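Local coordinates for glycerol uptake operon antiterminator regulatory protein (Listeria monocytogenes str. 4b, PDB 3KTS) that probably regulates expression of the glycerol uptake operon by transcription antitermination in response to glycerol 3-phosphate, at residues L58-L63 with G85-R90; V153-L158 with S171-V176; L5-Q10 with L30-M35; A93-K98 with Q124-D129. All coordinates share one frame; numbering follows the deposited sequence.

Interaction 1 (L58-L63 with G85-R90); sequences LLHADL and GIISTR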
loop_
_atom_site.group_PDB
_atom_site.type_symbol
_atom_site.label_atom_id
_atom_site.label_comp_id
_atom_site.label_asym_id
_atom_site.label_seq_id
_atom_site.Cartn_x
_atom_site.Cartn_y
_atom_site.Cartn_z
ATOM N N LEU A 58 3.679 5.337 2.619
ATOM C CA LEU A 58 3.766 3.972 2.120
ATOM C C LEU A 58 4.295 4.037 0.687
ATOM O O LEU A 58 3.636 4.582 -0.204
ATOM C CB LEU A 58 2.395 3.289 2.185
ATOM C CG LEU A 58 1.725 3.315 3.570
ATOM C CD1 LEU A 58 0.228 3.008 3.501
ATOM C CD2 LEU A 58 2.435 2.385 4.557
ATOM N N LEU A 59 5.496 3.503 0.477
ATOM C CA LEU A 59 6.183 3.632 -0.809
ATOM C C LEU A 59 6.192 2.353 -1.647
ATOM O O LEU A 59 6.622 1.296 -1.183
ATOM C CB LEU A 59 7.622 4.134 -0.604
ATOM C CG LEU A 59 8.535 4.157 -1.839
ATOM C CD1 LEU A 59 8.023 5.133 -2.901
ATOM C CD2 LEU A 59 9.983 4.469 -1.471
ATOM N N HIS A 60 5.734 2.472 -2.889
ATOM C CA HIS A 60 5.821 1.377 -3.845
ATOM C C HIS A 60 7.252 1.113 -4.286
ATOM O O HIS A 60 7.808 1.843 -5.110
ATOM C CB HIS A 60 4.933 1.644 -5.050
ATOM C CG HIS A 60 3.517 1.230 -4.839
ATOM N ND1 HIS A 60 3.076 -0.051 -5.086
ATOM C CD2 HIS A 60 2.448 1.916 -4.373
ATOM C CE1 HIS A 60 1.791 -0.132 -4.791
ATOM N NE2 HIS A 60 1.385 1.048 -4.360
ATOM N N ALA A 61 7.827 0.052 -3.723
ATOM C CA ALA A 61 9.196 -0.364 -3.999
ATOM C C ALA A 61 9.401 -0.777 -5.457
ATOM O O ALA A 61 10.493 -0.627 -6.008
ATOM C CB ALA A 61 9.567 -1.499 -3.081
ATOM N N ASP A 62 8.337 -1.285 -6.072
ATOM C CA ASP A 62 8.385 -1.773 -7.442
ATOM C C ASP A 62 8.288 -0.657 -8.482
ATOM O O ASP A 62 8.683 -0.853 -9.635
ATOM C CB ASP A 62 7.280 -2.808 -7.667
ATOM C CG ASP A 62 7.433 -4.025 -6.775
ATOM O OD1 ASP A 62 6.421 -4.714 -6.543
ATOM O OD2 ASP A 62 8.562 -4.291 -6.303
ATOM N N LEU A 63 7.776 0.501 -8.066
ATOM C CA LEU A 63 7.509 1.624 -8.967
ATOM C C LEU A 63 8.518 2.785 -8.878
ATOM O O LEU A 63 8.226 3.908 -9.305
ATOM C CB LEU A 63 6.086 2.149 -8.739
ATOM C CG LEU A 63 4.908 1.215 -9.031
ATOM C CD1 LEU A 63 3.618 1.874 -8.600
ATOM C CD2 LEU A 63 4.832 0.812 -10.509
ATOM N N GLY A 85 6.456 2.769 5.516
ATOM C CA GLY A 85 6.173 1.410 5.077
ATOM C C GLY A 85 6.516 1.232 3.614
ATOM O O GLY A 85 6.617 2.218 2.880
ATOM N N ILE A 86 6.722 -0.016 3.189
ATOM C CA ILE A 86 6.953 -0.312 1.767
ATOM C C ILE A 86 5.927 -1.290 1.184
ATOM O O ILE A 86 5.376 -2.147 1.883
ATOM C CB ILE A 86 8.403 -0.811 1.441
ATOM C CG1 ILE A 86 8.585 -2.290 1.797
ATOM C CG2 ILE A 86 9.463 0.064 2.104
ATOM C CD1 ILE A 86 9.423 -3.063 0.793
ATOM N N ILE A 87 5.658 -1.135 -0.104
ATOM C CA ILE A 87 4.746 -2.024 -0.798
ATOM C C ILE A 87 5.491 -2.651 -1.947
ATOM O O ILE A 87 6.071 -1.952 -2.777
ATOM C CB ILE A 87 3.495 -1.292 -1.326
ATOM C CG1 ILE A 87 2.737 -0.633 -0.168
ATOM C CG2 ILE A 87 2.577 -2.265 -2.081
ATOM C CD1 ILE A 87 1.758 0.427 -0.592
ATOM N N SER A 88 5.494 -3.977 -1.972
ATOM C CA SER A 88 6.069 -4.712 -3.076
ATOM C C SER A 88 5.220 -5.922 -3.444
ATOM O O SER A 88 4.417 -6.421 -2.648
ATOM C CB SER A 88 7.490 -5.153 -2.742
ATOM O OG SER A 88 8.067 -5.823 -3.847
ATOM N N THR A 89 5.414 -6.387 -4.666
ATOM C CA THR A 89 4.703 -7.540 -5.170
ATOM C C THR A 89 5.648 -8.743 -5.069
ATOM O O THR A 89 5.218 -9.904 -5.082
ATOM C CB THR A 89 4.214 -7.260 -6.612
ATOM O OG1 THR A 89 2.889 -7.773 -6.787
ATOM C CG2 THR A 89 5.173 -7.814 -7.660
ATOM N N ARG A 90 6.932 -8.426 -4.919
ATOM C CA ARG A 90 8.004 -9.387 -4.801
ATOM C C ARG A 90 8.061 -9.898 -3.370
ATOM O O ARG A 90 7.965 -9.112 -2.427
ATOM C CB ARG A 90 9.318 -8.687 -5.135
ATOM C CG ARG A 90 10.303 -9.489 -5.966
ATOM C CD ARG A 90 11.723 -9.108 -5.596
ATOM N NE ARG A 90 12.665 -9.373 -6.677
ATOM C CZ ARG A 90 13.931 -9.738 -6.498
ATOM N NH1 ARG A 90 14.714 -9.951 -7.550
ATOM N NH2 ARG A 90 14.415 -9.903 -5.269
#
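Ile-87 lies across one face of the His-60 ring, its CB 4.1 Å from the ring centroid and close to the ring normal, a CH-pi contact. The two residues pair in register on adjacent parallel strands of a TIM barrel, 56-60 and 85-88, so their side chains leave the sheet on the same face. With CG2 of Ile-87 anti to its backbone N and CG1 beside that N (chi1 -59°), the branches of this beta-branched chain divide the work: CG2 comes to 3.5 Å from His-60 CE1, while CD1 reaches back to Leu-58 CB. Gly-85 leaves room for Leu-58 CD2, which rests 3.9 Å from its CA. Ile-86, on the other face with Leu-59, reaches Ala-61 CB with its CD1, and helix 71-81 covers Ala-61. The backbones bond Leu-59 N to Gly-85 O, Ile-87 N to Leu-59 O and Ala-61 N to Ile-87 O. Asp-62, whose OD2 also bonds to Asn-69, turns its carboxylate toward segment 85-90. Each oxygen is met on its syn side: OD1 takes Thr-89 N at 2.7 Å, and OD2 takes Ser-88 OG at 2.9 Å; that same OG accepts from Arg-90 N, an ST turn.

Interaction 2 (V153-L158 with S171-V176); sequences VIAGGL and SGAIAV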
loop_
_atom_site.group_PDB
_atom_site.type_symbol
_atom_site.label_atom_id
_atom_site.label_comp_id
_atom_site.label_asym_id
_atom_site.label_seq_id
_atom_site.Cartn_x
_atom_site.Cartn_y
_atom_site.Cartn_z
ATOM N N VAL A 153 -6.028 -6.927 5.312
ATOM C CA VAL A 153 -5.948 -6.574 3.891
ATOM C C VAL A 153 -6.449 -5.155 3.581
ATOM O O VAL A 153 -7.483 -4.725 4.090
ATOM C CB VAL A 153 -6.564 -7.667 2.921
ATOM C CG1 VAL A 153 -6.678 -9.019 3.600
ATOM C CG2 VAL A 153 -7.912 -7.258 2.349
ATOM N N ILE A 154 -5.673 -4.424 2.781
ATOM C CA ILE A 154 -6.113 -3.174 2.178
ATOM C C ILE A 154 -6.675 -3.573 0.824
ATOM O O ILE A 154 -6.217 -4.547 0.229
ATOM C CB ILE A 154 -4.930 -2.190 1.946
ATOM C CG1 ILE A 154 -4.113 -1.968 3.220
ATOM C CG2 ILE A 154 -5.408 -0.840 1.386
ATOM C CD1 ILE A 154 -4.644 -0.895 4.131
ATOM N N ALA A 155 -7.683 -2.852 0.346
ATOM C CA ALA A 155 -8.125 -3.005 -1.035
ATOM C C ALA A 155 -7.877 -1.716 -1.798
ATOM O O ALA A 155 -7.986 -0.624 -1.245
ATOM C CB ALA A 155 -9.579 -3.393 -1.099
ATOM N N GLY A 156 -7.534 -1.852 -3.069
ATOM C CA GLY A 156 -7.216 -0.709 -3.902
ATOM C C GLY A 156 -7.504 -1.008 -5.352
ATOM O O GLY A 156 -7.596 -2.164 -5.740
ATOM N N GLY A 157 -7.645 0.037 -6.156
ATOM C CA GLY A 157 -7.873 -0.126 -7.585
ATOM C C GLY A 157 -9.331 -0.012 -7.963
ATOM O O GLY A 157 -10.173 -0.747 -7.447
ATOM N N LEU A 158 -9.615 0.944 -8.845
ATOM C CA LEU A 158 -10.925 1.118 -9.482
ATOM C C LEU A 158 -12.076 1.559 -8.571
ATOM O O LEU A 158 -13.240 1.489 -8.971
ATOM C CB LEU A 158 -11.321 -0.133 -10.287
ATOM C CG LEU A 158 -10.378 -0.559 -11.411
ATOM C CD1 LEU A 158 -10.899 -1.819 -12.085
ATOM C CD2 LEU A 158 -10.191 0.564 -12.427
ATOM N N SER A 171 -16.509 -5.992 3.980
ATOM C CA SER A 171 -16.160 -7.354 3.604
ATOM C C SER A 171 -14.949 -7.878 4.375
ATOM O O SER A 171 -14.714 -9.088 4.423
ATOM C CB SER A 171 -15.892 -7.422 2.107
ATOM O OG SER A 171 -17.096 -7.279 1.380
ATOM N N GLY A 172 -14.180 -6.968 4.969
ATOM C CA GLY A 172 -13.003 -7.354 5.738
ATOM C C GLY A 172 -11.792 -6.460 5.554
ATOM O O GLY A 172 -10.788 -6.626 6.260
ATOM N N ALA A 173 -11.872 -5.521 4.612
ATOM C CA ALA A 173 -10.766 -4.594 4.374
ATOM C C ALA A 173 -10.602 -3.610 5.526
ATOM O O ALA A 173 -11.582 -3.082 6.056
ATOM C CB ALA A 173 -10.931 -3.860 3.065
ATOM N N ILE A 174 -9.345 -3.401 5.907
ATOM C CA ILE A 174 -8.967 -2.533 7.013
ATOM C C ILE A 174 -8.979 -1.068 6.548
ATOM O O ILE A 174 -9.278 -0.163 7.335
ATOM C CB ILE A 174 -7.592 -2.988 7.632
ATOM C CG1 ILE A 174 -7.217 -2.197 8.885
ATOM C CG2 ILE A 174 -6.468 -2.938 6.620
ATOM C CD1 ILE A 174 -5.887 -2.617 9.484
ATOM N N ALA A 175 -8.690 -0.859 5.260
ATOM C CA ALA A 175 -8.698 0.464 4.619
ATOM C C ALA A 175 -8.707 0.327 3.098
ATOM O O ALA A 175 -8.621 -0.778 2.560
ATOM C CB ALA A 175 -7.497 1.311 5.066
ATOM N N VAL A 176 -8.813 1.463 2.418
ATOM C CA VAL A 176 -8.856 1.527 0.967
ATOM C C VAL A 176 -7.713 2.413 0.481
ATOM O O VAL A 176 -7.438 3.443 1.085
ATOM C CB VAL A 176 -10.215 2.095 0.492
ATOM C CG1 VAL A 176 -10.225 2.362 -1.004
ATOM C CG2 VAL A 176 -11.339 1.145 0.849
#
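Ile-154 CD1 touches both Ile-174 CG2 and Ala-175 CB at 3.7 Å, forming the apolar centre where two successive parallel strands of the barrel meet. The Ile-154 side chain is folded rather than extended: with chi2 at -86°, its CD1 swings toward the second segment. The methyl of Ala-175 is small enough to leave that terminus a seat. Ile-174 presents its CG2 branch, and the same methyl lies beside the carbonyl of Val-153. Its CG1 arm runs anti to the backbone N (chi1 -174°), which takes CD1 to Leu-5 of the N-terminal segment.

Away from this centre the contact becomes one of backbones. The chain turns a corner at Ile-174, and two bonds flank Ile-154: Ile-174 N donates to Val-153 O at 2.9 Å, nearly in line with the carbonyl, and Ala-155 N donates to Ala-175 O at 3.2 Å. Ala-155 and Val-176 pair in parallel register, and Val-176 CA adds a CH...O approach to Ala-155 O. At the more exposed end, Gly-172 closes the preceding helix with a Schellman motif; its positive phi suits glycine.

These strands belong to the beta-alpha-beta unit of strand 153-156, helix 162-169 and strand 173-178. Helix 162-169 covers Ala-155 and Val-176, helix 139-149 packs on Val-153 and Ala-173, and strand 130-134 continues the sheet beyond Ile-154.

Interaction 3 (L5-Q10 with L30-M35); sequences LPFSNQ and LTYMVM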
loop_
_atom_site.group_PDB
_atom_site.type_symbol
_atom_site.label_atom_id
_atom_site.label_comp_id
_atom_site.label_asym_id
_atom_site.label_seq_id
_atom_site.Cartn_x
_atom_site.Cartn_y
_atom_site.Cartn_z
ATOM N N LEU A 5 -2.773 -2.565 12.875
ATOM C CA LEU A 5 -1.997 -1.727 11.961
ATOM C C LEU A 5 -2.261 -0.230 12.138
ATOM O O LEU A 5 -3.413 0.174 12.317
ATOM C CB LEU A 5 -2.210 -2.162 10.509
ATOM C CG LEU A 5 -1.376 -3.351 10.023
ATOM C CD1 LEU A 5 -1.054 -3.116 8.584
ATOM C CD2 LEU A 5 -0.076 -3.547 10.800
ATOM N N PRO A 6 -1.185 0.591 12.087
ATOM C CA PRO A 6 -1.178 2.028 12.418
ATOM C C PRO A 6 -2.213 2.917 11.722
ATOM O O PRO A 6 -2.471 4.028 12.190
ATOM C CB PRO A 6 0.241 2.469 12.034
ATOM C CG PRO A 6 0.772 1.380 11.153
ATOM C CD PRO A 6 0.164 0.143 11.698
ATOM N N PHE A 7 -2.796 2.445 10.622
ATOM C CA PHE A 7 -3.928 3.136 10.017
ATOM C C PHE A 7 -5.246 2.527 10.485
ATOM O O PHE A 7 -6.003 1.941 9.705
ATOM C CB PHE A 7 -3.828 3.195 8.484
ATOM C CG PHE A 7 -2.964 2.127 7.883
ATOM C CD1 PHE A 7 -3.454 0.840 7.695
ATOM C CD2 PHE A 7 -1.658 2.412 7.491
ATOM C CE1 PHE A 7 -2.655 -0.148 7.138
ATOM C CE2 PHE A 7 -0.850 1.428 6.931
ATOM C CZ PHE A 7 -1.349 0.146 6.754
ATOM N N SER A 8 -5.486 2.652 11.788
ATOM C CA SER A 8 -6.792 2.392 12.375
ATOM C C SER A 8 -7.578 3.694 12.304
ATOM O O SER A 8 -7.010 4.774 12.501
ATOM C CB SER A 8 -6.659 1.923 13.826
ATOM O OG SER A 8 -5.971 0.685 13.905
ATOM N N ASN A 9 -8.873 3.580 12.006
ATOM C CA ASN A 9 -9.774 4.727 11.775
ATOM C C ASN A 9 -9.348 5.692 10.659
ATOM O O ASN A 9 -9.708 6.874 10.665
ATOM C CB ASN A 9 -10.107 5.478 13.080
ATOM C CG ASN A 9 -11.323 4.902 13.798
ATOM O OD1 ASN A 9 -11.511 5.130 14.995
ATOM N ND2 ASN A 9 -12.155 4.159 13.070
ATOM N N GLN A 10 -8.572 5.171 9.712
ATOM C CA GLN A 10 -8.297 5.863 8.468
ATOM C C GLN A 10 -8.727 4.958 7.324
ATOM O O GLN A 10 -8.088 3.940 7.061
ATOM C CB GLN A 10 -6.821 6.214 8.346
ATOM C CG GLN A 10 -6.543 7.160 7.195
ATOM C CD GLN A 10 -5.076 7.342 6.945
ATOM O OE1 GLN A 10 -4.247 6.988 7.785
ATOM N NE2 GLN A 10 -4.734 7.885 5.777
ATOM N N LEU A 30 -6.093 13.245 6.586
ATOM C CA LEU A 30 -5.652 11.851 6.542
ATOM C C LEU A 30 -4.143 11.753 6.754
ATOM O O LEU A 30 -3.383 12.462 6.107
ATOM C CB LEU A 30 -6.043 11.226 5.198
ATOM C CG LEU A 30 -7.489 11.419 4.718
ATOM C CD1 LEU A 30 -7.575 11.291 3.207
ATOM C CD2 LEU A 30 -8.463 10.453 5.401
ATOM N N THR A 31 -3.719 10.877 7.661
ATOM C CA THR A 31 -2.305 10.789 8.056
ATOM C C THR A 31 -1.408 9.939 7.130
ATOM O O THR A 31 -0.308 10.368 6.780
ATOM C CB THR A 31 -2.133 10.396 9.563
ATOM O OG1 THR A 31 -0.798 9.921 9.798
ATOM C CG2 THR A 31 -3.151 9.327 9.995
ATOM N N TYR A 32 -1.874 8.752 6.734
ATOM C CA TYR A 32 -1.109 7.883 5.812
ATOM C C TYR A 32 -1.377 8.139 4.327
ATOM O O TYR A 32 -2.529 8.291 3.905
ATOM C CB TYR A 32 -1.353 6.407 6.120
ATOM C CG TYR A 32 -0.444 5.845 7.182
ATOM C CD1 TYR A 32 -0.802 5.879 8.527
ATOM C CD2 TYR A 32 0.774 5.267 6.840
ATOM C CE1 TYR A 32 0.034 5.357 9.500
ATOM C CE2 TYR A 32 1.613 4.739 7.801
ATOM C CZ TYR A 32 1.239 4.791 9.128
ATOM O OH TYR A 32 2.087 4.278 10.077
ATOM N N MET A 33 -0.303 8.177 3.543
ATOM C CA MET A 33 -0.396 8.356 2.095
ATOM C C MET A 33 0.351 7.250 1.342
ATOM O O MET A 33 1.199 6.555 1.916
ATOM C CB MET A 33 0.136 9.729 1.680
ATOM C CG MET A 33 1.656 9.836 1.654
ATOM S SD MET A 33 2.221 10.960 0.364
ATOM C CE MET A 33 2.015 12.544 1.175
ATOM N N VAL A 34 0.032 7.092 0.062
ATOM C CA VAL A 34 0.709 6.115 -0.781
ATOM C C VAL A 34 1.379 6.786 -1.975
ATOM O O VAL A 34 0.767 7.601 -2.666
ATOM C CB VAL A 34 -0.265 5.037 -1.291
ATOM C CG1 VAL A 34 0.381 4.217 -2.397
ATOM C CG2 VAL A 34 -0.711 4.141 -0.145
ATOM N N MET A 35 2.640 6.439 -2.214
ATOM C CA MET A 35 3.400 7.018 -3.315
ATOM C C MET A 35 3.673 5.985 -4.402
ATOM O O MET A 35 4.370 4.997 -4.171
ATOM C CB MET A 35 4.717 7.607 -2.805
ATOM C CG MET A 35 5.016 9.003 -3.325
ATOM S SD MET A 35 6.515 9.706 -2.610
ATOM C CE MET A 35 5.865 10.434 -1.108
#
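Phe-7 sets its ring edge against the face of Tyr-32 in a T-shaped stack, the planes at 90° and the centroids 5.0 Å apart. CD2 of Phe-7 does the touching: it stands over the centre of the tyrosine ring, 3.7 Å from Tyr-32 CG. The tyrosine reaches this place with CG anti to its own carbonyl carbon (chi1 -86°), which sends the ring from the start of strand 32-39 toward the N-terminal segment. Toward its far end the ring meets Pro-6, whose CB lies 3.8 Å from Tyr-32 CE1, and the pyrrolidine crosses the ring obliquely. This compact, puckered proline ring lies on the same side as Phe-7 but farther out, by the hydroxyl end.

Gln-10 supplies the polar half. Its chain is fully extended, with chi1 -169° and chi2 -171°, so the carboxamide is carried straight to the backbone of Tyr-32 and binds it at both ends. OE1 accepts from Tyr-32 N at 3.1 Å, a bond that comes from the side of the carbonyl, while NE2 donates to Tyr-32 O at 2.9 Å, in the carbonyl plane and on a lone pair. Gln-10 OE1 also lies at the tyrosine ring edge, and NE2 has a second acceptor in Ile-12 O. Glutamine suits the site because one group both donates and accepts, mimicking a peptide; the two acceptors of NE2 favour this orientation of the amide. Thr-31 CG2 and Leu-30 CB flank it.

Phe-7 packs on Leu-58 and Ile-13 as well, so the segment closes the N-terminal end of the strands of a TIM barrel.

Interaction 4 (A93-K98 with Q124-D129); sequences AIMKAK and QKVQPD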
loop_
_atom_site.group_PDB
_atom_site.type_symbol
_atom_site.label_atom_id
_atom_site.label_comp_id
_atom_site.label_asym_id
_atom_site.label_seq_id
_atom_site.Cartn_x
_atom_site.Cartn_y
_atom_site.Cartn_z
ATOM N N ALA A 93 11.348 -8.905 -1.247
ATOM C CA ALA A 93 11.311 -7.546 -0.728
ATOM C C ALA A 93 10.534 -7.461 0.582
ATOM O O ALA A 93 10.879 -6.668 1.456
ATOM C CB ALA A 93 10.728 -6.608 -1.757
ATOM N N ILE A 94 9.492 -8.280 0.711
ATOM C CA ILE A 94 8.702 -8.349 1.937
ATOM C C ILE A 94 9.536 -8.970 3.061
ATOM O O ILE A 94 9.474 -8.514 4.206
ATOM C CB ILE A 94 7.381 -9.144 1.716
ATOM C CG1 ILE A 94 6.516 -8.487 0.629
ATOM C CG2 ILE A 94 6.591 -9.300 3.019
ATOM C CD1 ILE A 94 5.997 -7.092 0.967
ATOM N N MET A 95 10.325 -9.989 2.711
ATOM C CA MET A 95 11.246 -10.642 3.649
ATOM C C MET A 95 12.314 -9.669 4.135
ATOM O O MET A 95 12.579 -9.583 5.328
ATOM C CB MET A 95 11.899 -11.888 3.023
ATOM C CG MET A 95 10.911 -12.996 2.680
ATOM S SD MET A 95 11.579 -14.619 2.212
ATOM C CE MET A 95 12.738 -14.255 0.894
ATOM N N LYS A 96 12.898 -8.923 3.202
ATOM C CA LYS A 96 13.948 -7.965 3.516
ATOM C C LYS A 96 13.454 -6.806 4.379
ATOM O O LYS A 96 14.137 -6.416 5.331
ATOM C CB LYS A 96 14.605 -7.431 2.239
ATOM C CG LYS A 96 15.993 -6.847 2.468
ATOM C CD LYS A 96 17.010 -7.946 2.768
ATOM C CE LYS A 96 18.226 -7.396 3.479
ATOM N NZ LYS A 96 19.411 -8.279 3.321
ATOM N N ALA A 97 12.275 -6.273 4.052
ATOM C CA ALA A 97 11.703 -5.148 4.795
ATOM C C ALA A 97 11.423 -5.535 6.240
ATOM O O ALA A 97 11.613 -4.735 7.155
ATOM C CB ALA A 97 10.443 -4.652 4.131
ATOM N N LYS A 98 10.998 -6.779 6.433
ATOM C CA LYS A 98 10.762 -7.325 7.764
ATOM C C LYS A 98 12.030 -7.443 8.609
ATOM O O LYS A 98 11.956 -7.370 9.832
ATOM C CB LYS A 98 10.046 -8.669 7.670
ATOM C CG LYS A 98 8.531 -8.540 7.496
ATOM C CD LYS A 98 7.881 -9.886 7.213
ATOM C CE LYS A 98 7.831 -10.765 8.446
ATOM N NZ LYS A 98 7.484 -12.155 8.073
ATOM N N GLN A 124 1.672 -16.974 2.486
ATOM C CA GLN A 124 1.946 -17.996 3.488
ATOM C C GLN A 124 3.432 -18.082 3.800
ATOM O O GLN A 124 3.815 -18.216 4.964
ATOM C CB GLN A 124 1.438 -19.363 3.012
ATOM C CG GLN A 124 1.219 -20.379 4.134
ATOM C CD GLN A 124 0.085 -19.985 5.074
ATOM O OE1 GLN A 124 -0.956 -19.483 4.640
ATOM N NE2 GLN A 124 0.283 -20.217 6.370
ATOM N N LYS A 125 4.253 -17.990 2.755
ATOM C CA LYS A 125 5.705 -18.083 2.879
ATOM C C LYS A 125 6.326 -16.854 3.557
ATOM O O LYS A 125 7.055 -16.992 4.537
ATOM C CB LYS A 125 6.354 -18.352 1.508
ATOM C CG LYS A 125 7.863 -18.051 1.436
ATOM C CD LYS A 125 8.515 -18.539 0.151
ATOM C CE LYS A 125 8.933 -20.004 0.263
ATOM N NZ LYS A 125 9.787 -20.443 -0.880
ATOM N N VAL A 126 6.030 -15.661 3.051
ATOM C CA VAL A 126 6.780 -14.472 3.473
ATOM C C VAL A 126 6.181 -13.753 4.684
ATOM O O VAL A 126 6.846 -12.918 5.303
ATOM C CB VAL A 126 7.024 -13.479 2.305
ATOM C CG1 VAL A 126 7.660 -14.198 1.107
ATOM C CG2 VAL A 126 5.732 -12.785 1.906
ATOM N N GLN A 127 4.941 -14.104 5.013
ATOM C CA GLN A 127 4.208 -13.553 6.153
ATOM C C GLN A 127 4.230 -12.025 6.194
ATOM O O GLN A 127 4.869 -11.435 7.065
ATOM C CB GLN A 127 4.710 -14.152 7.479
ATOM C CG GLN A 127 4.294 -15.587 7.719
ATOM C CD GLN A 127 2.788 -15.754 7.746
ATOM O OE1 GLN A 127 2.085 -15.036 8.461
ATOM N NE2 GLN A 127 2.284 -16.699 6.958
ATOM N N PRO A 128 3.520 -11.377 5.257
ATOM C CA PRO A 128 3.606 -9.934 5.223
ATOM C C PRO A 128 2.842 -9.324 6.378
ATOM O O PRO A 128 1.946 -9.960 6.933
ATOM C CB PRO A 128 2.933 -9.582 3.902
ATOM C CG PRO A 128 1.961 -10.662 3.678
ATOM C CD PRO A 128 2.596 -11.898 4.230
ATOM N N ASP A 129 3.204 -8.098 6.735
ATOM C CA ASP A 129 2.512 -7.364 7.784
ATOM C C ASP A 129 1.100 -7.016 7.347
ATOM O O ASP A 129 0.207 -6.868 8.177
ATOM C CB ASP A 129 3.272 -6.081 8.134
ATOM C CG ASP A 129 4.656 -6.349 8.711
ATOM O OD1 ASP A 129 4.808 -7.307 9.506
ATOM O OD2 ASP A 129 5.593 -5.591 8.373
#
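Helix 91-99 passes the end of helix 113-126, with the CA atoms of Met-95 and Val-126 5.9 Å apart, just before Gln-127 leaves helical geometry with positive phi. Val-126 sits between two residues of the first helix, one for each methyl. Its CG2 meets Ile-94 CG2 at 3.8 Å, and its CG1 meets Met-95 CG at 3.8 Å. The short, branched valine crosses both neighbours at about a right angle and serves two partners. Ile-94 CG2, anti to its backbone N, also rests on Pro-128 CB.

One turn on, Lys-98 reaches over the exit from the helix. Its chain bends at chi3 (73°), which brings the ammonium back to two successive carbonyls: NZ donates to Val-126 O and to Gln-127 O, each at 2.9 Å. Gln-127 turns its own amide back, NE2 bonding to Gln-124 O. Asp-129 OD2 accepts from Ala-104 N; its carboxylate stays too far from the ammonium for a salt bridge and only brushes Lys-98 CG.

Carbonyls at a helix C terminus carry partial negative charge, so a cation held there by two bonds probably benefits from the helix dipole, while the apolar contact of Ile-94, Val-126 and Pro-128 lies on the buried side.

In the fold
From the N terminus, interaction 3 closes first, returning the chain after strand 12-16 and helix 20-25 to set strand 32-39 against the leading segment. Interaction 1 follows, closing a loop around helix 71-81, and interaction 4 joins the next two helices on the outside of the barrel. Interaction 2 comes last, around helix 162-169. All four are in series; none nests or crosses. Interactions 1, 2 and 3 all reach the barrel sheet; 1 and 3 meet on neighbouring strands 56-60 and 32-39, through Leu-58 backbone bonds to Met-33 and Met-35. Ala-97 packs against Ile-86, linking interactions 1 and 4. Segment 5-10 packs on 153-158 and 171-176 through Phe-7 on Ile-154 and Leu-5 on Ile-174.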